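Local coordinates for secreted protein (Streptomyces lividans TK24, PDB 5LXZ) that is a secreted copper metalloradical protein of the AA5 family, probably an oxidase related to galactose oxidase, at residues P341-A346 and P393-G398; T351-L356 and P408-L413; K364-G369 and T383-L388. The protein carries 1 engineered substitution. All coordinates share one frame; numbering follows the deposited sequence.

Contact 1. Residues P341-A346 and P393-G398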
loop_
_atom_site.group_PDB
_atom_site.type_symbol
_atom_site.label_atom_id
_atom_site.label_comp_id
_atom_site.label_asym_id
_atom_site.label_seq_id
_atom_site.Cartn_x
_atom_site.Cartn_y
_atom_site.Cartn_z
ATOM N N PRO A 341 -12.498 7.182 17.053
ATOM C CA PRO A 341 -11.964 8.509 17.390
ATOM C C PRO A 341 -10.509 8.492 17.850
ATOM O O PRO A 341 -9.902 7.409 18.060
ATOM C CB PRO A 341 -12.869 8.899 18.545
ATOM C CG PRO A 341 -13.125 7.633 19.255
ATOM C CD PRO A 341 -13.253 6.619 18.152
ATOM N N GLY A 342 -9.961 9.685 18.025
ATOM C CA GLY A 342 -8.710 9.851 18.712
ATOM C C GLY A 342 -7.457 10.002 17.886
ATOM O O GLY A 342 -6.402 10.222 18.448
ATOM N N MET A 343 -7.558 9.830 16.571
ATOM C CA MET A 343 -6.400 9.918 15.703
ATOM C C MET A 343 -5.743 11.320 15.719
ATOM O O MET A 343 -6.338 12.282 15.248
ATOM C CB MET A 343 -6.773 9.556 14.262
ATOM C CG MET A 343 -5.628 9.706 13.270
ATOM S SD MET A 343 -4.309 8.505 13.411
ATOM C CE MET A 343 -5.158 7.045 12.740
ATOM N N SER A 344 -4.514 11.378 16.213
ATOM C CA SER A 344 -3.694 12.577 16.068
ATOM C C SER A 344 -3.276 12.750 14.649
ATOM O O SER A 344 -3.079 11.756 13.940
ATOM C CB SER A 344 -2.483 12.515 16.930
ATOM O OG SER A 344 -2.875 12.604 18.287
ATOM N N ASP A 345 -3.090 13.986 14.176
ATOM C CA ASP A 345 -2.615 14.207 12.780
ATOM C C ASP A 345 -3.548 13.494 11.811
ATOM O O ASP A 345 -3.107 12.812 10.888
ATOM C CB ASP A 345 -1.138 13.822 12.582
ATOM C CG ASP A 345 -0.202 14.726 13.363
ATOM O OD1 ASP A 345 -0.660 15.855 13.676
ATOM O OD2 ASP A 345 0.941 14.337 13.568
ATOM N N ALA A 346 -4.863 13.652 12.032
ATOM C CA ALA A 346 -5.849 13.034 11.157
ATOM C C ALA A 346 -5.846 13.666 9.766
ATOM O O ALA A 346 -6.351 13.083 8.802
ATOM C CB ALA A 346 -7.209 13.108 11.787
ATOM N N PRO A 393 -13.262 1.600 21.247
ATOM C CA PRO A 393 -11.889 1.744 20.763
ATOM C C PRO A 393 -11.560 3.160 20.397
ATOM O O PRO A 393 -12.452 3.916 19.996
ATOM C CB PRO A 393 -11.861 0.869 19.518
ATOM C CG PRO A 393 -13.258 0.877 19.040
ATOM C CD PRO A 393 -14.088 0.867 20.280
ATOM N N LYS A 394 -10.286 3.505 20.546
ATOM C CA LYS A 394 -9.806 4.814 20.186
ATOM C C LYS A 394 -8.331 4.715 19.886
ATOM O O LYS A 394 -7.651 3.772 20.335
ATOM C CB LYS A 394 -10.028 5.830 21.301
ATOM C CG LYS A 394 -9.257 5.515 22.563
ATOM C CD LYS A 394 -9.574 6.408 23.756
ATOM C CE LYS A 394 -8.850 5.897 25.001
ATOM N NZ LYS A 394 -9.507 6.372 26.247
ATOM N N PHE A 395 -7.858 5.675 19.116
ATOM C CA PHE A 395 -6.449 5.901 18.946
ATOM C C PHE A 395 -5.883 6.719 20.108
ATOM O O PHE A 395 -6.527 7.682 20.573
ATOM C CB PHE A 395 -6.142 6.593 17.644
ATOM C CG PHE A 395 -6.222 5.697 16.454
ATOM C CD1 PHE A 395 -5.095 4.972 16.037
ATOM C CD2 PHE A 395 -7.388 5.621 15.724
ATOM C CE1 PHE A 395 -5.146 4.177 14.923
ATOM C CE2 PHE A 395 -7.425 4.787 14.594
ATOM C CZ PHE A 395 -6.303 4.099 14.227
ATOM N N VAL A 396 -4.684 6.327 20.515
ATOM C CA VAL A 396 -3.868 7.106 21.466
ATOM C C VAL A 396 -2.502 7.212 20.876
ATOM O O VAL A 396 -2.040 6.289 20.181
ATOM C CB VAL A 396 -3.806 6.477 22.863
ATOM C CG1 VAL A 396 -5.188 6.371 23.452
ATOM C CG2 VAL A 396 -3.177 5.116 22.832
ATOM N N ASP A 397 -1.810 8.315 21.114
ATOM C CA ASP A 397 -0.476 8.470 20.558
ATOM C C ASP A 397 0.468 7.436 21.155
ATOM O O ASP A 397 0.417 7.136 22.363
ATOM C CB ASP A 397 0.114 9.870 20.826
ATOM C CG ASP A 397 -0.564 10.959 20.054
ATOM O OD1 ASP A 397 -1.468 10.665 19.246
ATOM O OD2 ASP A 397 -0.185 12.160 20.229
ATOM N N GLY A 398 1.323 6.891 20.293
ATOM C CA GLY A 398 2.467 6.084 20.719
ATOM C C GLY A 398 3.714 6.952 20.723
ATOM O O GLY A 398 3.655 8.194 20.715
HETATM O O HOH W 1 -3.668 9.253 18.205
#

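Contact 2. Residues T351-L356 and P408-L413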
loop_
_atom_site.group_PDB
_atom_site.type_symbol
_atom_site.label_atom_id
_atom_site.label_comp_id
_atom_site.label_asym_id
_atom_site.label_seq_id
_atom_site.Cartn_x
_atom_site.Cartn_y
_atom_site.Cartn_z
ATOM N N THR A 351 -0.026 8.450 2.874
ATOM C CA THR A 351 1.374 7.996 2.879
ATOM C C THR A 351 1.869 7.549 4.267
ATOM O O THR A 351 3.072 7.381 4.461
ATOM C CB THR A 351 2.346 8.972 2.164
ATOM O OG1 THR A 351 2.724 10.082 3.017
ATOM C CG2 THR A 351 1.757 9.474 0.887
ATOM N N ALA A 352 0.971 7.354 5.224
ATOM C CA ALA A 352 1.286 6.736 6.487
ATOM C C ALA A 352 1.366 5.221 6.337
ATOM O O ALA A 352 0.723 4.657 5.440
ATOM C CB ALA A 352 0.222 7.076 7.493
ATOM N N ASN A 353 2.107 4.561 7.205
ATOM C CA ASN A 353 2.106 3.120 7.237
ATOM C C ASN A 353 1.166 2.661 8.332
ATOM O O ASN A 353 0.856 3.412 9.282
ATOM C CB ASN A 353 3.541 2.576 7.361
ATOM C CG ASN A 353 3.717 1.256 6.660
ATOM O OD1 ASN A 353 2.827 0.386 6.766
ATOM N ND2 ASN A 353 4.768 1.084 5.916
ATOM N N THR A 354 0.734 1.401 8.246
ATOM C CA THR A 354 -0.136 0.780 9.218
ATOM C C THR A 354 0.381 -0.620 9.469
ATOM O O THR A 354 0.662 -1.336 8.497
ATOM C CB THR A 354 -1.566 0.629 8.700
ATOM O OG1 THR A 354 -2.040 1.881 8.189
ATOM C CG2 THR A 354 -2.480 0.144 9.791
ATOM N N VAL A 355 0.428 -1.009 10.733
ATOM C CA VAL A 355 0.839 -2.361 11.132
ATOM C C VAL A 355 -0.113 -2.890 12.160
ATOM O O VAL A 355 -0.451 -2.172 13.118
ATOM C CB VAL A 355 2.278 -2.339 11.733
ATOM C CG1 VAL A 355 2.701 -3.698 12.196
ATOM C CG2 VAL A 355 3.277 -1.870 10.693
ATOM N N LEU A 356 -0.499 -4.154 11.983
ATOM C CA LEU A 356 -1.161 -4.932 13.031
ATOM C C LEU A 356 -0.033 -5.426 13.930
ATOM O O LEU A 356 0.783 -6.236 13.490
ATOM C CB LEU A 356 -1.983 -6.055 12.435
ATOM C CG LEU A 356 -2.590 -7.057 13.406
ATOM C CD1 LEU A 356 -3.333 -6.411 14.547
ATOM C CD2 LEU A 356 -3.506 -7.963 12.623
ATOM N N PRO A 408 7.063 5.997 5.720
ATOM C CA PRO A 408 7.954 5.109 6.485
ATOM C C PRO A 408 7.692 3.668 6.134
ATOM O O PRO A 408 6.515 3.247 5.953
ATOM C CB PRO A 408 7.549 5.362 7.946
ATOM C CG PRO A 408 6.113 5.777 7.829
ATOM C CD PRO A 408 6.010 6.580 6.553
ATOM N N GLN A 409 8.782 2.908 5.985
ATOM C CA GLN A 409 8.678 1.443 5.870
ATOM C C GLN A 409 8.453 0.866 7.255
ATOM O O GLN A 409 8.961 1.399 8.246
ATOM C CB GLN A 409 9.936 0.868 5.250
ATOM C CG GLN A 409 10.176 1.259 3.798
ATOM C CD GLN A 409 11.060 2.492 3.612
ATOM O OE1 GLN A 409 12.260 2.443 3.900
ATOM N NE2 GLN A 409 10.496 3.587 3.139
ATOM N N ALA A 410 7.680 -0.220 7.372
ATOM C CA ALA A 410 7.362 -0.822 8.636
ATOM C C ALA A 410 7.140 -2.295 8.494
ATOM O O ALA A 410 6.224 -2.706 7.766
ATOM C CB ALA A 410 6.206 -0.141 9.319
ATOM N N SER A 411 8.007 -3.098 9.101
ATOM C CA SER A 411 7.965 -4.550 8.964
ATOM C C SER A 411 8.000 -5.195 10.336
ATOM O O SER A 411 8.852 -4.851 11.158
ATOM C CB SER A 411 9.170 -5.040 8.155
ATOM O OG SER A 411 8.940 -4.931 6.733
ATOM N N ILE A 412 7.096 -6.125 10.589
ATOM C CA ILE A 412 7.089 -6.918 11.814
ATOM C C ILE A 412 8.259 -7.896 11.800
ATOM O O ILE A 412 8.542 -8.529 10.776
ATOM C CB ILE A 412 5.795 -7.718 11.918
ATOM C CG1 ILE A 412 4.574 -6.777 11.977
ATOM C CG2 ILE A 412 5.824 -8.635 13.118
ATOM C CD1 ILE A 412 3.281 -7.543 11.788
ATOM N N LEU A 413 8.989 -7.988 12.914
ATOM C CA LEU A 413 10.071 -8.956 13.070
ATOM C C LEU A 413 9.651 -10.095 13.995
ATOM O O LEU A 413 8.734 -9.934 14.804
ATOM C CB LEU A 413 11.307 -8.268 13.688
ATOM C CG LEU A 413 12.251 -7.572 12.689
ATOM C CD1 LEU A 413 11.616 -6.695 11.673
ATOM C CD2 LEU A 413 13.357 -6.827 13.448
HETATM O O HOH W 2 3.982 -2.074 6.147
#

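Contact 3. Residues K364-G369 and T383-L388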
loop_
_atom_site.group_PDB
_atom_site.type_symbol
_atom_site.label_atom_id
_atom_site.label_comp_id
_atom_site.label_asym_id
_atom_site.label_seq_id
_atom_site.Cartn_x
_atom_site.Cartn_y
_atom_site.Cartn_z
ATOM N N LYS A 364 -4.117 -4.742 18.189
ATOM C CA LYS A 364 -3.604 -3.396 18.296
ATOM C C LYS A 364 -2.961 -2.969 16.984
ATOM O O LYS A 364 -2.078 -3.655 16.466
ATOM C CB LYS A 364 -2.590 -3.286 19.424
ATOM C CG LYS A 364 -3.197 -3.448 20.805
ATOM C CD LYS A 364 -2.152 -3.208 21.884
ATOM C CE LYS A 364 -2.689 -3.487 23.270
ATOM N NZ LYS A 364 -1.737 -2.933 24.278
ATOM N N TYR A 365 -3.435 -1.842 16.455
ATOM C CA TYR A 365 -2.996 -1.344 15.139
ATOM C C TYR A 365 -2.250 -0.060 15.331
ATOM O O TYR A 365 -2.702 0.769 16.109
ATOM C CB TYR A 365 -4.198 -1.111 14.237
ATOM C CG TYR A 365 -4.890 -2.335 13.780
ATOM C CD1 TYR A 365 -5.824 -2.969 14.569
ATOM C CD2 TYR A 365 -4.565 -2.910 12.575
ATOM C CE1 TYR A 365 -6.456 -4.126 14.136
ATOM C CE2 TYR A 365 -5.169 -4.076 12.164
ATOM C CZ TYR A 365 -6.104 -4.665 12.930
ATOM O OH TYR A 365 -6.740 -5.831 12.505
ATOM N N MET A 366 -1.142 0.110 14.642
ATOM C CA MET A 366 -0.341 1.324 14.711
ATOM C C MET A 366 -0.265 1.975 13.353
ATOM O O MET A 366 0.030 1.323 12.352
ATOM C CB MET A 366 1.034 1.014 15.233
ATOM C CG MET A 366 1.919 2.245 15.286
ATOM S SD MET A 366 3.661 1.887 15.633
ATOM C CE MET A 366 3.455 1.862 17.342
ATOM N N VAL A 367 -0.579 3.273 13.309
ATOM C CA VAL A 367 -0.449 4.131 12.153
ATOM C C VAL A 367 0.771 5.050 12.371
ATOM O O VAL A 367 0.926 5.594 13.465
ATOM C CB VAL A 367 -1.729 4.934 11.930
ATOM C CG1 VAL A 367 -1.530 5.939 10.851
ATOM C CG2 VAL A 367 -2.911 4.032 11.605
ATOM N N ILE A 368 1.630 5.096 11.385
ATOM C CA ILE A 368 2.945 5.677 11.527
ATOM C C ILE A 368 3.153 6.756 10.477
ATOM O O ILE A 368 3.076 6.493 9.286
ATOM C CB ILE A 368 4.048 4.598 11.318
ATOM C CG1 ILE A 368 3.810 3.391 12.186
ATOM C CG2 ILE A 368 5.436 5.171 11.557
ATOM C CD1 ILE A 368 4.568 2.158 11.788
ATOM N N GLY A 369 3.477 7.963 10.910
ATOM C CA GLY A 369 3.853 9.027 10.027
ATOM C C GLY A 369 2.695 9.465 9.128
ATOM O O GLY A 369 1.540 9.402 9.550
ATOM N N THR A 383 3.166 8.278 15.969
ATOM C CA THR A 383 2.503 6.996 15.897
ATOM C C THR A 383 1.208 7.066 16.642
ATOM O O THR A 383 1.086 7.766 17.656
ATOM C CB THR A 383 3.342 5.801 16.392
ATOM O OG1 THR A 383 3.593 5.916 17.775
ATOM C CG2 THR A 383 4.624 5.722 15.623
ATOM N N ARG A 384 0.212 6.340 16.149
ATOM C CA ARG A 384 -1.116 6.330 16.771
ATOM C C ARG A 384 -1.533 4.881 16.876
ATOM O O ARG A 384 -1.484 4.184 15.874
ATOM C CB ARG A 384 -2.111 7.165 15.994
ATOM C CG ARG A 384 -1.650 8.583 15.653
ATOM C CD ARG A 384 -0.696 8.650 14.464
ATOM N NE ARG A 384 -1.065 9.671 13.490
ATOM C CZ ARG A 384 -0.505 9.761 12.300
ATOM N NH1 ARG A 384 0.529 8.993 11.996
ATOM N NH2 ARG A 384 -0.981 10.606 11.385
ATOM N N ILE A 385 -1.989 4.447 18.042
ATOM C CA ILE A 385 -2.254 3.046 18.293
ATOM C C ILE A 385 -3.695 2.888 18.710
ATOM O O ILE A 385 -4.141 3.607 19.619
ATOM C CB ILE A 385 -1.347 2.509 19.387
ATOM C CG1 ILE A 385 0.118 2.662 18.990
ATOM C CG2 ILE A 385 -1.697 1.065 19.656
ATOM C CD1 ILE A 385 1.125 2.342 20.073
ATOM N N ALA A 386 -4.429 1.993 18.038
ATOM C CA ALA A 386 -5.799 1.679 18.396
ATOM C C ALA A 386 -5.869 0.250 18.845
ATOM O O ALA A 386 -5.392 -0.633 18.152
ATOM C CB ALA A 386 -6.747 1.904 17.257
ATOM N N ASP A 387 -6.499 0.012 19.987
ATOM C CA ASP A 387 -6.747 -1.317 20.534
ATOM C C ASP A 387 -8.182 -1.740 20.240
ATOM O O ASP A 387 -9.136 -1.242 20.889
ATOM C CB ASP A 387 -6.499 -1.328 22.043
ATOM C CG ASP A 387 -6.686 -2.713 22.663
ATOM O OD1 ASP A 387 -7.307 -3.583 22.074
ATOM O OD2 ASP A 387 -6.150 -2.852 23.797
ATOM N N LEU A 388 -8.374 -2.608 19.278
ATOM C CA LEU A 388 -9.707 -2.945 18.865
ATOM C C LEU A 388 -10.403 -3.982 19.725
ATOM O O LEU A 388 -11.546 -4.345 19.426
ATOM C CB LEU A 388 -9.709 -3.360 17.424
ATOM C CG LEU A 388 -9.170 -2.388 16.420
ATOM C CD1 LEU A 388 -9.579 -2.784 15.034
ATOM C CD2 LEU A 388 -9.533 -0.944 16.720
#

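Contact 1. Residues P341-A346 and P393-G398
Pro341 faces Pro393 and Lys394 where the two segments begin to run side by side in nearly the same direction. The ring carbon Pro341 CD rests 3.4 Å from Pro393 O. Pro341 O takes the backbone N-H of Phe395, with Phe395 N at 2.9 Å, a nearly straight bond (168°) lying in the carbonyl plane. The same oxygen sits at the edge of the Phe395 ring and also receives a CA-H...O contact from Lys394. Gly342 has a phi of 99°, and a CB there would collide with Phe395 O and jam against Pro341 O, so glycine suits the position twice over. Met343 then runs alongside Phe395. With CG anti to the backbone N (chi1 176°) and further bends at chi2 and chi3, its end curls over the ring: Met343 CE lies 3.5 Å from the centroid of the Phe395 ring, almost straight over it. Met343 SD follows over the same face, 4.5 Å from the Phe395 centroid, which makes a Met-aromatic contact combined with CH-pi packing. Ser344 ends the contact with polar bonds to Asp397. Ser344 OG donates to the syn lone pair of Asp397 OD1 at 2.6 Å. A water adds a second link, accepting from Ser344 N at 3.0 Å and donating to Asp397 OD1 at 2.8 Å, so this carboxylate oxygen is held by two donors. Asp397 OD2 has a salt bridge to Lys382. The contact lies near the surface of the propeller, where the loop leaving strand 337-339, the last of one four-stranded blade, passes along strand 395-397, the last of the next. Met343 and Phe395 also pack on Val367 of strand 364-368 and on Arg384 of strand 383-387.

Contact 2. Residues T351-L356 and P408-L413
Asn353 OD1, on a side chain lodged against Pro408 and Ala410, is approached by two donors. The backbone Thr354 N reaches Asn353 OD1 at 2.8 Å, in the carbonyl plane and on a lone pair, although the bond is bent. A water placed to donate lies 2.8 Å from Asn353 OD1 and also within bonding range of Ala410 O, but it has more acceptors in reach than protons. At the other end of the amide, Asn353 ND2 donates to Pro408 O at 2.8 Å, nearly straight (170°) and only 1° out of the amide plane. These bonds hold the amide's rotation about CB-CG, and the side chain's chi1 of -148° lies away from a staggered value. An aspartate in its place would have no N-H to give and would probably leave Pro408 O without this donor, facing a carboxylate oxygen instead. Beyond the amide the contact turns apolar. The branches of Val355 divide their partners: Val355 CG2 touches Ala410 CB at 3.7 Å, and Val355 CG1, anti to the backbone N, meets Ile412 CG1 at 3.6 Å. Ile412 CD1 slides past this branch to lie 3.3 Å from Leu356 O. Strands 353-356 and 409-412 run almost parallel with their axes 7.3 Å apart, joined by side chains, as expected for the first, innermost strands of consecutive propeller blades. Strand 364-368 pairs with 353-356 and sets Ile368 against Pro408 and Ala410, while Gln554 bonds the backbone of Ala410 and Ile412, and strand 472-476 packs on Gln409 and Ser411.

Contact 3. Residues K364-G369 and T383-L388
Arg384 reaches from its strand over Val367 to Gly369. CB leaves on the sheet face shared with Tyr365, Val367 and Ala386, and CG stands anti to the carbonyl carbon; bends at chi2 and chi3 then swing the chain over the neighbouring strand. Arg384 CD passes Val367 O at 3.6 Å. NE bonds to Ser344 O, and Val367 CG1 lies over one face of the guanidinium, toward its rim. At the tip, Arg384 NH1 donates to Gly369 O at 2.7 Å, nearly straight (171°), in the guanidinium plane and on a lone pair of the carbonyl. Arg384 NH2 adds a weak bond to Gly369 O at 3.3 Å. NH2 has further acceptors in Asp345 O and Met348 O, so backbone carbonyls from the 344-348 loop and from Gly369 gather round this buried charge. The backbones form a regular antiparallel ladder: the hydrogen-bonded pairs Tyr365-Ala386 and Val367-Arg384 each close two N-H...O bonds, with Val367 N, for example, 2.9 Å from Arg384 O. Tyr365, on the face of Arg384, has Tyr365 CE1 3.5 Å from Leu388 CD1, just beyond the strand, the two side chains crossing at about a right angle. On the other face, Met366 CE touches Ile385 CD1 at 3.6 Å, and Met366 SD packs on Thr383 CG2. Lys364 NZ stands 4.4 Å from Asp387 OD2, too far for a salt bridge, while Asp387 OD1 bonds to Lys389 N. These are the two middle strands of a four-stranded, Kelch-like propeller blade. Strand 353-356 flanks 364-368 and strand 395-397 flanks 383-387; Phe395 packs on Ala386, whereas Tyr441 of strand 438-442, in the next blade, covers Met366 and Ile385.

Overall arrangement
All three contacts involve one four-stranded propeller blade. Contact 3 joins its middle strands; contact 1 lays the loop from the preceding blade on its outer strand, and contact 2 sets its inner strand against that of the following blade. The centres of contacts 1 and 3 are about 7 Å apart, those of contacts 2 and 3 about 10 Å. Val396 O and Gly398 N probably bond to 383-388, while Asn353 O and Val355 O probably bond to 364-369. Contacts 1 and 2 do not touch, their nearest atoms being about 7 Å apart. Contact 2 reaches toward the metal: the Thr351 side chain is about 9 Å from a bound copper.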